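Local atomic coordinates of hemolysins related proteins containing CBS domains (Klebsiella pneumoniae subsp. pneumoniae, PDB entry 3HF7), a protein that binds adenosine monophosphate through its CBS-domain pair, the part present here of a longer, probably membrane-bound protein whose overall function is unknown. Residues Val39-Arg53 with Glu70-Val82. Residues are numbered along the deposited sequence; the frame is centred on the assembly and turned at random.
Sequences VLYRDSLDDAISMLR and EIMLRAADEIYFV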
loop_
_atom_site.group_PDB
_atom_site.type_symbol
_atom_site.label_atom_id
_atom_site.label_comp_id
_atom_site.label_asym_id
_atom_site.label_seq_id
_atom_site.Cartn_x
_atom_site.Cartn_y
_atom_site.Cartn_z
ATOM N N VAL A 39 1.893 -1.198 -3.728
ATOM C CA VAL A 39 0.941 -2.290 -3.873
ATOM C C VAL A 39 1.443 -3.277 -4.916
ATOM O O VAL A 39 1.882 -2.886 -5.998
ATOM C CB VAL A 39 -0.498 -1.787 -4.224
ATOM C CG1 VAL A 39 -1.504 -2.935 -4.184
ATOM C CG2 VAL A 39 -0.943 -0.680 -3.281
ATOM N N LEU A 40 1.393 -4.558 -4.568
ATOM C CA LEU A 40 1.585 -5.629 -5.533
ATOM C C LEU A 40 0.213 -6.130 -5.958
ATOM O O LEU A 40 -0.624 -6.474 -5.113
ATOM C CB LEU A 40 2.411 -6.760 -4.912
ATOM C CG LEU A 40 3.816 -6.415 -4.392
ATOM C CD1 LEU A 40 4.479 -7.679 -3.821
ATOM C CD2 LEU A 40 4.702 -5.747 -5.473
ATOM N N TYR A 41 -0.028 -6.150 -7.262
ATOM C CA TYR A 41 -1.291 -6.664 -7.778
ATOM C C TYR A 41 -1.105 -7.441 -9.087
ATOM O O TYR A 41 -0.063 -7.348 -9.758
ATOM C CB TYR A 41 -2.270 -5.512 -8.007
ATOM C CG TYR A 41 -1.794 -4.504 -9.029
ATOM C CD1 TYR A 41 -1.914 -4.751 -10.405
ATOM C CD2 TYR A 41 -1.216 -3.305 -8.629
ATOM C CE1 TYR A 41 -1.471 -3.817 -11.338
ATOM C CE2 TYR A 41 -0.766 -2.380 -9.555
ATOM C CZ TYR A 41 -0.893 -2.637 -10.887
ATOM O OH TYR A 41 -0.446 -1.694 -11.775
ATOM N N ARG A 42 -2.139 -8.183 -9.458
ATOM C CA ARG A 42 -2.140 -8.886 -10.709
ATOM C C ARG A 42 -3.161 -8.197 -11.633
ATOM O O ARG A 42 -4.375 -8.262 -11.392
ATOM C CB ARG A 42 -2.505 -10.340 -10.444
ATOM C CG ARG A 42 -1.975 -11.344 -11.448
ATOM C CD ARG A 42 -2.217 -12.769 -10.935
ATOM N NE ARG A 42 -3.333 -12.787 -9.982
ATOM C CZ ARG A 42 -3.271 -13.235 -8.721
ATOM N NH1 ARG A 42 -2.146 -13.750 -8.220
ATOM N NH2 ARG A 42 -4.362 -13.181 -7.962
ATOM N N ASP A 43 -2.658 -7.518 -12.669
ATOM C CA ASP A 43 -3.492 -6.910 -13.724
ATOM C C ASP A 43 -4.006 -5.515 -13.422
ATOM O O ASP A 43 -3.823 -4.584 -14.209
ATOM C CB ASP A 43 -4.683 -7.797 -14.069
ATOM C CG ASP A 43 -4.280 -9.028 -14.828
ATOM O OD1 ASP A 43 -3.300 -8.940 -15.601
ATOM O OD2 ASP A 43 -4.942 -10.079 -14.662
ATOM N N SER A 44 -4.684 -5.382 -12.291
ATOM C CA SER A 44 -5.198 -4.095 -11.867
ATOM C C SER A 44 -5.590 -4.132 -10.399
ATOM O O SER A 44 -5.572 -5.187 -9.757
ATOM C CB SER A 44 -6.409 -3.681 -12.717
ATOM O OG SER A 44 -7.572 -4.400 -12.331
ATOM N N LEU A 45 -5.986 -2.968 -9.892
ATOM C CA LEU A 45 -6.393 -2.818 -8.513
ATOM C C LEU A 45 -7.697 -3.550 -8.201
ATOM O O LEU A 45 -8.219 -3.475 -7.087
ATOM C CB LEU A 45 -6.451 -1.335 -8.152
ATOM C CG LEU A 45 -5.037 -0.764 -7.961
ATOM C CD1 LEU A 45 -5.030 0.756 -7.810
ATOM C CD2 LEU A 45 -4.305 -1.446 -6.795
ATOM N N ASP A 46 -8.205 -4.287 -9.181
ATOM C CA ASP A 46 -9.279 -5.220 -8.929
ATOM C C ASP A 46 -8.731 -6.440 -8.254
ATOM O O ASP A 46 -9.483 -7.248 -7.721
ATOM C CB ASP A 46 -9.898 -5.655 -10.232
ATOM C CG ASP A 46 -10.736 -4.583 -10.846
ATOM O OD1 ASP A 46 -10.923 -3.508 -10.209
ATOM O OD2 ASP A 46 -11.213 -4.830 -11.969
ATOM N N ASP A 47 -7.415 -6.591 -8.305
ATOM C CA ASP A 47 -6.781 -7.745 -7.710
ATOM C C ASP A 47 -5.501 -7.390 -6.942
ATOM O O ASP A 47 -4.422 -7.923 -7.221
ATOM C CB ASP A 47 -6.529 -8.819 -8.775
ATOM C CG ASP A 47 -6.285 -10.185 -8.172
ATOM O OD1 ASP A 47 -6.417 -10.344 -6.936
ATOM O OD2 ASP A 47 -5.960 -11.111 -8.933
ATOM N N ALA A 48 -5.637 -6.496 -5.968
ATOM C CA ALA A 48 -4.538 -6.165 -5.069
ATOM C C ALA A 48 -4.169 -7.386 -4.238
ATOM O O ALA A 48 -5.033 -8.098 -3.729
ATOM C CB ALA A 48 -4.911 -5.021 -4.180
ATOM N N ILE A 49 -2.876 -7.635 -4.111
ATOM C CA ILE A 49 -2.409 -8.841 -3.443
ATOM C C ILE A 49 -1.742 -8.571 -2.089
ATOM O O ILE A 49 -2.080 -9.202 -1.086
ATOM C CB ILE A 49 -1.451 -9.632 -4.340
ATOM C CG1 ILE A 49 -2.144 -9.929 -5.662
ATOM C CG2 ILE A 49 -0.979 -10.897 -3.620
ATOM C CD1 ILE A 49 -1.779 -11.247 -6.269
ATOM N N SER A 50 -0.800 -7.635 -2.066
ATOM C CA SER A 50 -0.056 -7.347 -0.856
ATOM C C SER A 50 0.550 -5.956 -0.878
ATOM O O SER A 50 0.563 -5.275 -1.904
ATOM C CB SER A 50 1.027 -8.402 -0.665
ATOM O OG SER A 50 1.711 -8.610 -1.885
ATOM N N MET A 51 1.033 -5.526 0.284
ATOM C CA MET A 51 1.702 -4.243 0.410
ATOM C C MET A 51 3.170 -4.533 0.706
ATOM O O MET A 51 3.482 -5.292 1.624
ATOM C CB MET A 51 1.046 -3.414 1.516
ATOM C CG MET A 51 1.535 -2.003 1.607
ATOM S SD MET A 51 0.902 -0.909 0.319
ATOM C CE MET A 51 -0.861 -0.955 0.695
ATOM N N LEU A 52 4.065 -3.963 -0.095
ATOM C CA LEU A 52 5.477 -4.339 -0.052
ATOM C C LEU A 52 6.270 -3.166 0.453
ATOM O O LEU A 52 6.168 -2.061 -0.104
ATOM C CB LEU A 52 5.953 -4.734 -1.458
ATOM C CG LEU A 52 7.243 -5.523 -1.774
ATOM C CD1 LEU A 52 8.330 -4.639 -2.366
ATOM C CD2 LEU A 52 7.779 -6.348 -0.601
ATOM N N ARG A 53 7.035 -3.392 1.523
ATOM C CA ARG A 53 7.909 -2.346 2.022
ATOM C C ARG A 53 9.101 -2.342 1.121
ATOM O O ARG A 53 9.862 -3.305 1.079
ATOM C CB ARG A 53 8.296 -2.591 3.469
ATOM C CG ARG A 53 7.113 -2.447 4.376
ATOM C CD ARG A 53 7.400 -2.871 5.779
ATOM N NE ARG A 53 7.289 -4.314 5.925
ATOM C CZ ARG A 53 8.333 -5.124 6.098
ATOM N NH1 ARG A 53 9.565 -4.622 6.153
ATOM N NH2 ARG A 53 8.145 -6.439 6.224
ATOM N N GLU A 70 9.268 -14.874 -6.212
ATOM C CA GLU A 70 8.839 -15.629 -5.045
ATOM C C GLU A 70 9.313 -14.985 -3.723
ATOM O O GLU A 70 8.545 -14.877 -2.752
ATOM C CB GLU A 70 9.360 -17.056 -5.174
ATOM C CG GLU A 70 9.244 -17.868 -3.922
ATOM C CD GLU A 70 7.875 -18.474 -3.761
ATOM O OE1 GLU A 70 6.877 -17.867 -4.231
ATOM O OE2 GLU A 70 7.814 -19.577 -3.162
ATOM N N ILE A 71 10.572 -14.552 -3.705
ATOM C CA ILE A 71 11.149 -13.881 -2.550
ATOM C C ILE A 71 10.430 -12.555 -2.311
ATOM O O ILE A 71 10.034 -12.258 -1.173
ATOM C CB ILE A 71 12.693 -13.718 -2.702
ATOM C CG1 ILE A 71 13.434 -14.936 -2.116
ATOM C CG2 ILE A 71 13.201 -12.450 -2.010
ATOM C CD1 ILE A 71 13.197 -16.300 -2.818
ATOM N N MET A 72 10.229 -11.794 -3.392
ATOM C CA MET A 72 9.547 -10.502 -3.337
ATOM C C MET A 72 8.160 -10.629 -2.718
ATOM O O MET A 72 7.824 -9.911 -1.784
ATOM C CB MET A 72 9.437 -9.889 -4.734
ATOM C CG MET A 72 8.866 -8.491 -4.711
ATOM S SD MET A 72 8.590 -7.760 -6.334
ATOM C CE MET A 72 7.300 -8.860 -6.889
ATOM N N LEU A 73 7.369 -11.559 -3.247
ATOM C CA LEU A 73 5.993 -11.755 -2.793
ATOM C C LEU A 73 5.877 -12.180 -1.330
ATOM O O LEU A 73 4.960 -11.752 -0.619
ATOM C CB LEU A 73 5.296 -12.770 -3.684
ATOM C CG LEU A 73 5.005 -12.220 -5.081
ATOM C CD1 LEU A 73 4.518 -13.315 -5.986
ATOM C CD2 LEU A 73 3.983 -11.113 -4.978
ATOM N N ARG A 74 6.810 -13.006 -0.871
ATOM C CA ARG A 74 6.748 -13.498 0.495
ATOM C C ARG A 74 7.261 -12.429 1.462
ATOM O O ARG A 74 7.083 -12.551 2.667
ATOM C CB ARG A 74 7.507 -14.826 0.612
ATOM C CG ARG A 74 7.044 -15.813 -0.455
ATOM C CD ARG A 74 7.263 -17.262 -0.086
ATOM N NE ARG A 74 8.634 -17.695 -0.355
ATOM C CZ ARG A 74 9.587 -17.818 0.573
ATOM N NH1 ARG A 74 9.327 -17.546 1.860
ATOM N NH2 ARG A 74 10.809 -18.223 0.209
ATOM N N ALA A 75 7.876 -11.380 0.912
ATOM C CA ALA A 75 8.396 -10.264 1.688
ATOM C C ALA A 75 7.338 -9.190 1.900
ATOM O O ALA A 75 7.449 -8.375 2.821
ATOM C CB ALA A 75 9.600 -9.673 0.995
ATOM N N ALA A 76 6.329 -9.173 1.030
ATOM C CA ALA A 76 5.226 -8.222 1.145
ATOM C C ALA A 76 4.292 -8.637 2.282
ATOM O O ALA A 76 4.271 -9.805 2.674
ATOM C CB ALA A 76 4.484 -8.120 -0.158
ATOM N N ASP A 77 3.566 -7.663 2.826
ATOM C CA ASP A 77 2.588 -7.889 3.897
ATOM C C ASP A 77 1.191 -7.818 3.339
ATOM O O ASP A 77 0.924 -7.099 2.365
ATOM C CB ASP A 77 2.706 -6.817 4.964
ATOM C CG ASP A 77 4.129 -6.590 5.390
ATOM O OD1 ASP A 77 4.685 -7.482 6.089
ATOM O OD2 ASP A 77 4.688 -5.525 5.028
ATOM N N GLU A 78 0.280 -8.536 3.975
ATOM C CA GLU A 78 -1.095 -8.467 3.551
ATOM C C GLU A 78 -1.573 -7.038 3.632
ATOM O O GLU A 78 -1.150 -6.288 4.494
ATOM C CB GLU A 78 -1.957 -9.384 4.391
ATOM C CG GLU A 78 -2.312 -10.651 3.646
ATOM C CD GLU A 78 -1.187 -11.665 3.636
ATOM O OE1 GLU A 78 -0.671 -11.980 2.541
ATOM O OE2 GLU A 78 -0.821 -12.165 4.717
ATOM N N ILE A 79 -2.428 -6.651 2.703
ATOM C CA ILE A 79 -2.967 -5.313 2.726
ATOM C C ILE A 79 -3.909 -5.128 3.933
ATOM O O ILE A 79 -4.684 -6.034 4.285
ATOM C CB ILE A 79 -3.705 -5.037 1.431
ATOM C CG1 ILE A 79 -2.733 -5.207 0.265
ATOM C CG2 ILE A 79 -4.315 -3.654 1.448
ATOM C CD1 ILE A 79 -3.360 -5.038 -1.095
ATOM N N TYR A 80 -3.812 -3.970 4.582
ATOM C CA TYR A 80 -4.798 -3.558 5.572
ATOM C C TYR A 80 -5.915 -2.759 4.901
ATOM O O TYR A 80 -5.652 -1.735 4.246
ATOM C CB TYR A 80 -4.124 -2.716 6.648
ATOM C CG TYR A 80 -5.046 -2.062 7.657
ATOM C CD1 TYR A 80 -6.004 -2.802 8.368
ATOM C CD2 TYR A 80 -4.926 -0.710 7.943
ATOM C CE1 TYR A 80 -6.842 -2.191 9.323
ATOM C CE2 TYR A 80 -5.752 -0.095 8.887
ATOM C CZ TYR A 80 -6.703 -0.833 9.571
ATOM O OH TYR A 80 -7.501 -0.188 10.503
ATOM N N PHE A 81 -7.157 -3.225 5.071
ATOM C CA PHE A 81 -8.316 -2.613 4.404
ATOM C C PHE A 81 -9.181 -1.788 5.329
ATOM O O PHE A 81 -9.545 -2.241 6.409
ATOM C CB PHE A 81 -9.149 -3.680 3.716
ATOM C CG PHE A 81 -8.516 -4.205 2.472
ATOM C CD1 PHE A 81 -8.399 -3.385 1.341
ATOM C CD2 PHE A 81 -8.004 -5.496 2.434
ATOM C CE1 PHE A 81 -7.810 -3.845 0.192
ATOM C CE2 PHE A 81 -7.397 -5.971 1.279
ATOM C CZ PHE A 81 -7.311 -5.145 0.155
ATOM N N VAL A 82 -9.497 -0.573 4.885
ATOM C CA VAL A 82 -10.282 0.413 5.642
ATOM C C VAL A 82 -11.573 0.722 4.882
ATOM O O VAL A 82 -11.513 1.155 3.731
ATOM C CB VAL A 82 -9.502 1.748 5.770
ATOM C CG1 VAL A 82 -10.350 2.830 6.438
ATOM C CG2 VAL A 82 -8.209 1.535 6.519
#
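Met51 and Asp77 clasp each other through their backbones, forming an isolated antiparallel hydrogen-bonded pair: Met51 N gives to Asp77 O (2.6 Å) and Asp77 N to Met51 O (2.7 Å). The extended linker leaving helix 69-75 thus meets the outer edge of strand 48-53. Beside this bridge the packing is tight. Small Ala76 lets the two backbones come close, its CB lying 3.3 Å from Ser50 OG and 3.7 Å from Leu40 CD1. With CG anti to the backbone N (chi1 -163°), Leu52 swings its CD2 onto the Ala76 backbone, 3.6 Å from Ala76 N. Leu40 continues this apolar patch, its CD1 meeting Leu73 CD2 at 3.7 Å. Farther along, branched Ile79 lays CG1 over the Ser50 backbone and rests CD1 against Ala48 CB (3.5 Å).

Toward the solvent side the contact thins to one polar link. There the long, bent Arg53 chain brings NE to the syn lone pair of Asp77 OD2 (3.0 Å), with guanidinium and carboxylate nearly coplanar, 26° apart; opposite charges suit this partly exposed place.

Arg53 also touches Arg37, an AMP-binding residue, and the Val39 side chain lies about 5 Å from the bound AMP, so the contact borders the nucleotide pocket. In the CBS-pair fold the linker spans the two halves: helix 69-75 packs on the three-stranded sheet, while Met51 and Ile79 both touch Leu104 on strand 102-106 of the other sheet, which strand 81-83 then joins.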